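Local coordinates for protein endonuclease and methylase LlaGI (Lactococcus lactis, PDB 5FFJ) that belongs to a Type ISP restriction-modification enzyme that probably recognises, methylates and, when full-length, cleaves DNA, joining a helicase-like ATPase to an adenine methyltransferase, at residues T741-F746 against Y786-I791; N779-L784 against L815-E820. All coordinates share one frame; numbering follows the deposited sequence.

Contact 1: residues T741-F746 against Y786-I791; sequences TGTGTF and YYIAAI
Ala-789 pushes its methyl group into the hollow of the glycine-rich turn made by Thr-741 to Gly-744. Ala-789 CB rests 3.5 Å from Gly-742 O and lies equally near the carbonyl carbon of Thr-743, so a small side chain meets mostly backbone here. The neighbouring CA of Ala-789 points its hydrogen at O of Thr-743, a CA-H...O contact of 3.4 Å with an angle of 154° at the hydrogen. Beside the Gly-742 carbonyl, Thr-741 adds a methyl: with chi1 at -164°, OG1 stands opposite the backbone N, which leaves CG2 to approach the CB of Ala-789 at 4.1 Å. The turn belongs to the TGTGTF sequence that follows strand 736-738 and leads into helix 745-760, the glycine-rich loop which in related N-6 adenine methyltransferases shapes the S-adenosylmethionine pocket of the Rossmann-like fold. Its curl is held by Gly-744 N donating to Thr-741 O at 2.7 Å, and Gly-744 then serves as N-cap of the helix. Both glycines have positive phi, and a side chain on Gly-744 would be directed at the carbonyl oxygen of Ala-789. Packing is looser where the CG2 methyls of Thr-743 and Ile-788 come within 4.5 Å of each other, while OG1 of Thr-743 turns to a hydrogen bond with OG1 of Thr-745. Tyr-786 leaves its helix pointing away from the turn; its side chain packs on Ile-813 and its OH hydrogen-bonds to Asn-632.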
ATOM      1  N   THR A 741     -13.266   6.396  13.154  1.00 88.84           N
ATOM      2  CA  THR A 741     -13.699   7.661  12.586  1.00 89.64           C
ATOM      3  C   THR A 741     -12.976   8.023  11.287  1.00 86.83           C
ATOM      4  O   THR A 741     -13.563   8.646  10.401  1.00 77.26           O
ATOM      5  CB  THR A 741     -13.514   8.802  13.620  1.00 86.39           C
ATOM      6  OG1 THR A 741     -14.274   9.945  13.221  1.00 84.91           O
ATOM      7  CG2 THR A 741     -12.047   9.186  13.792  1.00 76.80           C
ATOM      8  N   GLY A 742     -11.717   7.618  11.165  1.00 90.52           N
ATOM      9  CA  GLY A 742     -10.893   8.043  10.047  1.00 94.37           C
ATOM     10  C   GLY A 742     -10.805   9.555   9.994  1.00 82.73           C
ATOM     11  O   GLY A 742     -10.095  10.169  10.789  1.00 85.04           O
ATOM     12  N   THR A 743     -11.538  10.154   9.059  1.00103.82           N
ATOM     13  CA  THR A 743     -11.599  11.608   8.931  1.00104.53           C
ATOM     14  C   THR A 743     -12.914  12.165   9.486  1.00 98.42           C
ATOM     15  O   THR A 743     -13.208  13.351   9.329  1.00106.77           O
ATOM     16  CB  THR A 743     -11.443  12.045   7.458  1.00 79.97           C
ATOM     17  OG1 THR A 743     -12.508  11.493   6.674  1.00 98.80           O
ATOM     18  CG2 THR A 743     -10.106  11.575   6.903  1.00 79.85           C
ATOM     19  N   GLY A 744     -13.702  11.307  10.128  1.00 90.64           N
ATOM     20  CA  GLY A 744     -14.947  11.726  10.747  1.00 92.53           C
ATOM     21  C   GLY A 744     -16.054  11.923   9.727  1.00 86.58           C
ATOM     22  O   GLY A 744     -17.053  12.593  10.000  1.00 90.49           O
ATOM     23  N   THR A 745     -15.867  11.343   8.541  1.00 89.41           N
ATOM     24  CA  THR A 745     -16.873  11.386   7.473  1.00 86.34           C
ATOM     25  C   THR A 745     -18.248  10.940   7.965  1.00 82.69           C
ATOM     26  O   THR A 745     -19.269  11.497   7.563  1.00 89.42           O
ATOM     27  CB  THR A 745     -16.472  10.489   6.261  1.00 89.78           C
ATOM     28  OG1 THR A 745     -15.276  10.996   5.658  1.00109.63           O
ATOM     29  CG2 THR A 745     -17.583  10.437   5.201  1.00 73.35           C
ATOM     30  N   PHE A 746     -18.268   9.935   8.834  1.00 88.83           N
ATOM     31  CA  PHE A 746     -19.520   9.381   9.342  1.00 89.33           C
ATOM     32  C   PHE A 746     -20.142  10.254  10.433  1.00 92.41           C
ATOM     33  O   PHE A 746     -21.225   9.949  10.933  1.00 97.50           O
ATOM     34  CB  PHE A 746     -19.289   7.965   9.870  1.00 91.02           C
ATOM     35  CG  PHE A 746     -19.191   6.928   8.794  1.00 88.22           C
ATOM     36  CD1 PHE A 746     -20.330   6.279   8.343  1.00 66.50           C
ATOM     37  CD2 PHE A 746     -17.967   6.594   8.235  1.00 87.60           C
ATOM     38  CE1 PHE A 746     -20.253   5.319   7.353  1.00 70.18           C
ATOM     39  CE2 PHE A 746     -17.881   5.632   7.243  1.00 82.67           C
ATOM     40  CZ  PHE A 746     -19.028   4.995   6.800  1.00 86.64           C
ATOM     41  N   TYR A 786      -6.760  11.771  13.330  1.00 84.93           N
ATOM     42  CA  TYR A 786      -7.489  12.281  14.487  1.00 84.26           C
ATOM     43  C   TYR A 786      -7.684  13.793  14.390  1.00 86.51           C
ATOM     44  O   TYR A 786      -8.807  14.288  14.493  1.00 76.66           O
ATOM     45  CB  TYR A 786      -6.757  11.923  15.783  1.00 86.39           C
ATOM     46  CG  TYR A 786      -7.240  12.684  17.000  1.00102.52           C
ATOM     47  CD1 TYR A 786      -6.721  13.933  17.315  1.00105.18           C
ATOM     48  CD2 TYR A 786      -8.210  12.150  17.838  1.00104.44           C
ATOM     49  CE1 TYR A 786      -7.158  14.632  18.422  1.00103.67           C
ATOM     50  CE2 TYR A 786      -8.650  12.842  18.951  1.00104.58           C
ATOM     51  CZ  TYR A 786      -8.123  14.082  19.237  1.00106.63           C
ATOM     52  OH  TYR A 786      -8.563  14.770  20.344  1.00112.57           O
ATOM     53  N   TYR A 787      -6.581  14.518  14.208  1.00 83.70           N
ATOM     54  CA  TYR A 787      -6.613  15.974  14.073  1.00 82.19           C
ATOM     55  C   TYR A 787      -7.601  16.415  13.000  1.00 82.46           C
ATOM     56  O   TYR A 787      -8.528  17.183  13.264  1.00 94.19           O
ATOM     57  CB  TYR A 787      -5.224  16.518  13.722  1.00 81.12           C
ATOM     58  CG  TYR A 787      -4.201  16.485  14.839  1.00 80.61           C
ATOM     59  CD1 TYR A 787      -4.585  16.466  16.173  1.00 82.45           C
ATOM     60  CD2 TYR A 787      -2.842  16.487  14.552  1.00 79.36           C
ATOM     61  CE1 TYR A 787      -3.644  16.444  17.188  1.00 94.33           C
ATOM     62  CE2 TYR A 787      -1.896  16.463  15.558  1.00 84.46           C
ATOM     63  CZ  TYR A 787      -2.301  16.442  16.873  1.00 92.42           C
ATOM     64  OH  TYR A 787      -1.357  16.419  17.874  1.00 93.48           O
ATOM     65  N   ILE A 788      -7.383  15.925  11.786  1.00 83.93           N
ATOM     66  CA  ILE A 788      -8.229  16.249  10.648  1.00 90.31           C
ATOM     67  C   ILE A 788      -9.692  15.931  10.937  1.00 87.49           C
ATOM     68  O   ILE A 788     -10.584  16.694  10.573  1.00 90.66           O
ATOM     69  CB  ILE A 788      -7.762  15.484   9.395  1.00 86.10           C
ATOM     70  CG1 ILE A 788      -6.389  16.001   8.960  1.00 76.50           C
ATOM     71  CG2 ILE A 788      -8.770  15.626   8.254  1.00 80.25           C
ATOM     72  CD1 ILE A 788      -5.710  15.150   7.919  1.00 95.67           C
ATOM     73  N   ALA A 789      -9.934  14.801  11.594  1.00 85.92           N
ATOM     74  CA  ALA A 789     -11.293  14.400  11.933  1.00 92.31           C
ATOM     75  C   ALA A 789     -11.924  15.386  12.908  1.00 96.71           C
ATOM     76  O   ALA A 789     -13.099  15.727  12.780  1.00 88.50           O
ATOM     77  CB  ALA A 789     -11.301  13.002  12.521  1.00 96.45           C
ATOM     78  N   ALA A 790     -11.141  15.839  13.881  1.00 98.74           N
ATOM     79  CA  ALA A 790     -11.620  16.812  14.856  1.00 93.14           C
ATOM     80  C   ALA A 790     -12.049  18.098  14.160  1.00 88.45           C
ATOM     81  O   ALA A 790     -13.198  18.521  14.281  1.00 92.03           O
ATOM     82  CB  ALA A 790     -10.546  17.104  15.893  1.00100.59           C
ATOM     83  N   ILE A 791     -11.121  18.705  13.425  1.00 87.04           N
ATOM     84  CA  ILE A 791     -11.382  19.952  12.713  1.00 87.31           C
ATOM     85  C   ILE A 791     -12.621  19.845  11.827  1.00 92.25           C
ATOM     86  O   ILE A 791     -13.527  20.669  11.919  1.00 96.73           O
ATOM     87  CB  ILE A 791     -10.183  20.362  11.831  1.00 78.31           C
ATOM     88  CG1 ILE A 791      -8.925  20.553  12.685  1.00 87.66           C
ATOM     89  CG2 ILE A 791     -10.497  21.648  11.059  1.00 80.86           C
ATOM     90  CD1 ILE A 791      -7.655  20.744  11.876  1.00 87.18           C
TER

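Contact 2: residues N779-L784 against L815-E820; sequences NEIVLL and LTDTFE
Glu-780 and Thr-816 join the two segments through their backbones: Thr-816 N donates to Glu-780 O at 2.8 Å, a weak bond bent to 121°. The same oxygen also receives the CA-H of Leu-815, whose CD1 reaches on to lie 3.5 Å from Val-782 O. Beside this seam is the tightly packed part. Asn-779, its chi1 of 37° swinging CG toward the other segment, lays CB 3.4 Å from Thr-816 OG1; its side chain crosses that of Thr-818 at about a right angle, Asn-779 CG 3.6 Å from Thr-818 CG2. With an alanine in place of Asn-779, the Thr-818 methyl is likely to lose its cover, although the CB contact to Thr-816 would remain. The segments hold the ends of neighbouring parallel strands 776-780 and 813-815, the latter at the edge of the Rossmann-like methyltransferase sheet. Toward solvent the contact thins: exposed Ile-781 lies alongside Asp-817 pointing the same way, Ile-781 CD1 3.9 Å from Asp-817 CB. Asp-817 itself caps the short helix 818-821, its OD1 accepting a weak bond from Phe-819 N.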
ATOM      1  N   ASN A 779     -13.488   7.997  17.405  1.00 99.66           N
ATOM      2  CA  ASN A 779     -12.095   7.807  17.762  1.00 95.08           C
ATOM      3  C   ASN A 779     -11.275   7.261  16.596  1.00 93.20           C
ATOM      4  O   ASN A 779     -11.799   6.547  15.737  1.00 84.06           O
ATOM      5  CB  ASN A 779     -12.004   6.876  18.974  1.00 97.65           C
ATOM      6  CG  ASN A 779     -13.043   5.772  18.936  1.00 98.32           C
ATOM      7  OD1 ASN A 779     -13.623   5.498  17.889  1.00 98.36           O
ATOM      8  ND2 ASN A 779     -13.294   5.139  20.084  1.00 71.16           N
ATOM      9  N   GLU A 780      -9.997   7.628  16.562  1.00 86.22           N
ATOM     10  CA  GLU A 780      -9.075   7.173  15.526  1.00 83.08           C
ATOM     11  C   GLU A 780      -7.774   6.701  16.158  1.00 79.94           C
ATOM     12  O   GLU A 780      -7.443   7.089  17.279  1.00 88.25           O
ATOM     13  CB  GLU A 780      -8.800   8.291  14.517  1.00 89.42           C
ATOM     14  CG  GLU A 780      -9.017   7.882  13.067  1.00 77.52           C
ATOM     15  CD  GLU A 780      -7.972   6.914  12.552  1.00 83.57           C
ATOM     16  OE1 GLU A 780      -8.345   5.978  11.813  1.00 95.57           O
ATOM     17  OE2 GLU A 780      -6.781   7.092  12.871  1.00 74.67           O
ATOM     18  N   ILE A 781      -7.035   5.872  15.429  1.00 83.53           N
ATOM     19  CA  ILE A 781      -5.804   5.284  15.940  1.00 83.09           C
ATOM     20  C   ILE A 781      -4.584   6.019  15.378  1.00 79.94           C
ATOM     21  O   ILE A 781      -3.469   5.872  15.884  1.00 73.20           O
ATOM     22  CB  ILE A 781      -5.736   3.773  15.599  1.00 80.11           C
ATOM     23  CG1 ILE A 781      -4.476   3.135  16.190  1.00 81.00           C
ATOM     24  CG2 ILE A 781      -5.797   3.554  14.094  1.00 88.58           C
ATOM     25  CD1 ILE A 781      -4.508   1.625  16.203  1.00 71.25           C
ATOM     26  N   VAL A 782      -4.809   6.828  14.345  1.00 77.70           N
ATOM     27  CA  VAL A 782      -3.742   7.591  13.704  1.00 82.43           C
ATOM     28  C   VAL A 782      -3.783   9.057  14.131  1.00 83.98           C
ATOM     29  O   VAL A 782      -4.856   9.651  14.250  1.00 88.82           O
ATOM     30  CB  VAL A 782      -3.836   7.513  12.169  1.00 76.97           C
ATOM     31  CG1 VAL A 782      -2.645   8.205  11.525  1.00 82.72           C
ATOM     32  CG2 VAL A 782      -3.919   6.062  11.718  1.00 73.39           C
ATOM     33  N   LEU A 783      -2.603   9.632  14.346  1.00 82.14           N
ATOM     34  CA  LEU A 783      -2.478  11.019  14.786  1.00 81.47           C
ATOM     35  C   LEU A 783      -3.097  12.001  13.794  1.00 84.54           C
ATOM     36  O   LEU A 783      -3.998  12.764  14.144  1.00 83.93           O
ATOM     37  CB  LEU A 783      -1.004  11.367  15.001  1.00 82.35           C
ATOM     38  CG  LEU A 783      -0.690  12.803  15.422  1.00 87.68           C
ATOM     39  CD1 LEU A 783      -1.266  13.105  16.795  1.00 92.43           C
ATOM     40  CD2 LEU A 783       0.811  13.031  15.408  1.00 99.30           C
ATOM     41  N   LEU A 784      -2.606  11.984  12.560  1.00 85.29           N
ATOM     42  CA  LEU A 784      -3.049  12.934  11.544  1.00 81.98           C
ATOM     43  C   LEU A 784      -4.515  12.751  11.174  1.00 83.37           C
ATOM     44  O   LEU A 784      -5.188  13.710  10.794  1.00 87.12           O
ATOM     45  CB  LEU A 784      -2.182  12.807  10.292  1.00 95.94           C
ATOM     46  CG  LEU A 784      -0.953  13.718  10.258  1.00 99.18           C
ATOM     47  CD1 LEU A 784      -0.115  13.565  11.517  1.00 96.70           C
ATOM     48  CD2 LEU A 784      -0.120  13.427   9.022  1.00103.31           C
ATOM     49  N   LEU A 815      -8.568   9.507  20.783  1.00 81.19           N
ATOM     50  CA  LEU A 815      -7.509   8.905  19.974  1.00 83.43           C
ATOM     51  C   LEU A 815      -7.121   7.524  20.515  1.00 98.39           C
ATOM     52  O   LEU A 815      -6.252   7.421  21.383  1.00106.65           O
ATOM     53  CB  LEU A 815      -6.276   9.805  19.958  1.00 88.86           C
ATOM     54  CG  LEU A 815      -5.070   9.230  19.215  1.00 88.26           C
ATOM     55  CD1 LEU A 815      -5.159   9.522  17.730  1.00 91.90           C
ATOM     56  CD2 LEU A 815      -3.786   9.761  19.815  1.00 76.99           C
ATOM     57  N   THR A 816      -7.730   6.466  19.982  1.00102.04           N
ATOM     58  CA  THR A 816      -7.586   5.133  20.569  1.00 93.95           C
ATOM     59  C   THR A 816      -7.729   3.981  19.585  1.00 95.28           C
ATOM     60  O   THR A 816      -8.176   4.153  18.452  1.00 98.91           O
ATOM     61  CB  THR A 816      -8.639   4.885  21.669  1.00 90.62           C
ATOM     62  OG1 THR A 816      -9.934   5.274  21.189  1.00 76.59           O
ATOM     63  CG2 THR A 816      -8.309   5.657  22.934  1.00104.41           C
ATOM     64  N   ASP A 817      -7.340   2.800  20.057  1.00 89.35           N
ATOM     65  CA  ASP A 817      -7.652   1.536  19.407  1.00 77.47           C
ATOM     66  C   ASP A 817      -8.833   0.916  20.143  1.00 70.41           C
ATOM     67  O   ASP A 817      -8.658   0.345  21.222  1.00 70.09           O
ATOM     68  CB  ASP A 817      -6.442   0.598  19.437  1.00 80.92           C
ATOM     69  CG  ASP A 817      -6.735  -0.761  18.830  1.00 75.59           C
ATOM     70  OD1 ASP A 817      -7.712  -0.876  18.058  1.00 74.79           O
ATOM     71  OD2 ASP A 817      -5.983  -1.717  19.119  1.00 81.25           O
ATOM     72  N   THR A 818     -10.028   1.038  19.569  1.00 63.47           N
ATOM     73  CA  THR A 818     -11.255   0.638  20.258  1.00 53.87           C
ATOM     74  C   THR A 818     -11.205  -0.826  20.658  1.00 71.73           C
ATOM     75  O   THR A 818     -11.887  -1.245  21.592  1.00 78.63           O
ATOM     76  CB  THR A 818     -12.515   0.859  19.395  1.00 65.80           C
ATOM     77  OG1 THR A 818     -12.646  -0.199  18.440  1.00 68.36           O
ATOM     78  CG2 THR A 818     -12.453   2.189  18.676  1.00 57.53           C
ATOM     79  N   PHE A 819     -10.401  -1.604  19.944  1.00 69.57           N
ATOM     80  CA  PHE A 819     -10.239  -3.010  20.265  1.00 74.45           C
ATOM     81  C   PHE A 819      -9.458  -3.172  21.566  1.00 77.52           C
ATOM     82  O   PHE A 819      -9.837  -3.961  22.431  1.00 91.55           O
ATOM     83  CB  PHE A 819      -9.530  -3.742  19.128  1.00 68.48           C
ATOM     84  CG  PHE A 819     -10.343  -3.854  17.871  1.00 62.83           C
ATOM     85  CD1 PHE A 819     -11.660  -4.283  17.914  1.00 68.32           C
ATOM     86  CD2 PHE A 819      -9.789  -3.536  16.643  1.00 68.25           C
ATOM     87  CE1 PHE A 819     -12.408  -4.390  16.759  1.00 59.68           C
ATOM     88  CE2 PHE A 819     -10.534  -3.640  15.483  1.00 59.01           C
ATOM     89  CZ  PHE A 819     -11.845  -4.069  15.542  1.00 51.81           C
ATOM     90  N   GLU A 820      -8.368  -2.421  21.700  1.00 71.01           N
ATOM     91  CA  GLU A 820      -7.534  -2.484  22.897  1.00 77.12           C
ATOM     92  C   GLU A 820      -8.238  -1.843  24.094  1.00 81.38           C
ATOM     93  O   GLU A 820      -7.852  -2.064  25.241  1.00 92.51           O
ATOM     94  CB  GLU A 820      -6.189  -1.794  22.649  1.00 76.57           C
ATOM     95  CG  GLU A 820      -5.136  -2.026  23.734  1.00 74.79           C
ATOM     96  CD  GLU A 820      -4.556  -3.427  23.707  1.00 90.74           C
ATOM     97  OE1 GLU A 820      -3.428  -3.595  23.194  1.00 85.07           O
ATOM     98  OE2 GLU A 820      -5.220  -4.359  24.206  1.00100.86           O
TER

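From the N terminus, the chain passes the turn 741-746 and helix 745-760; 779-784 then leads from strand 776-780 into helix 783-797, of which 786-791 is a part, and the path ends at 815-820, which leaves strand 813-815. Contact 1 closes a loop of 39 intervening residues and contact 2 one of 30; because their segments alternate, the loops cross, and both contacts draw on helix 783-797. Together they tie three adjacent strand ends of the methyltransferase sheet, in the order 813-815, 776-780, 736-738, to that helix. The contacts meet directly, Thr-741 N lying 3.0 Å from Asn-779 O in a probable hydrogen bond, and Tyr-786 packing its CB on Leu-815 CD1.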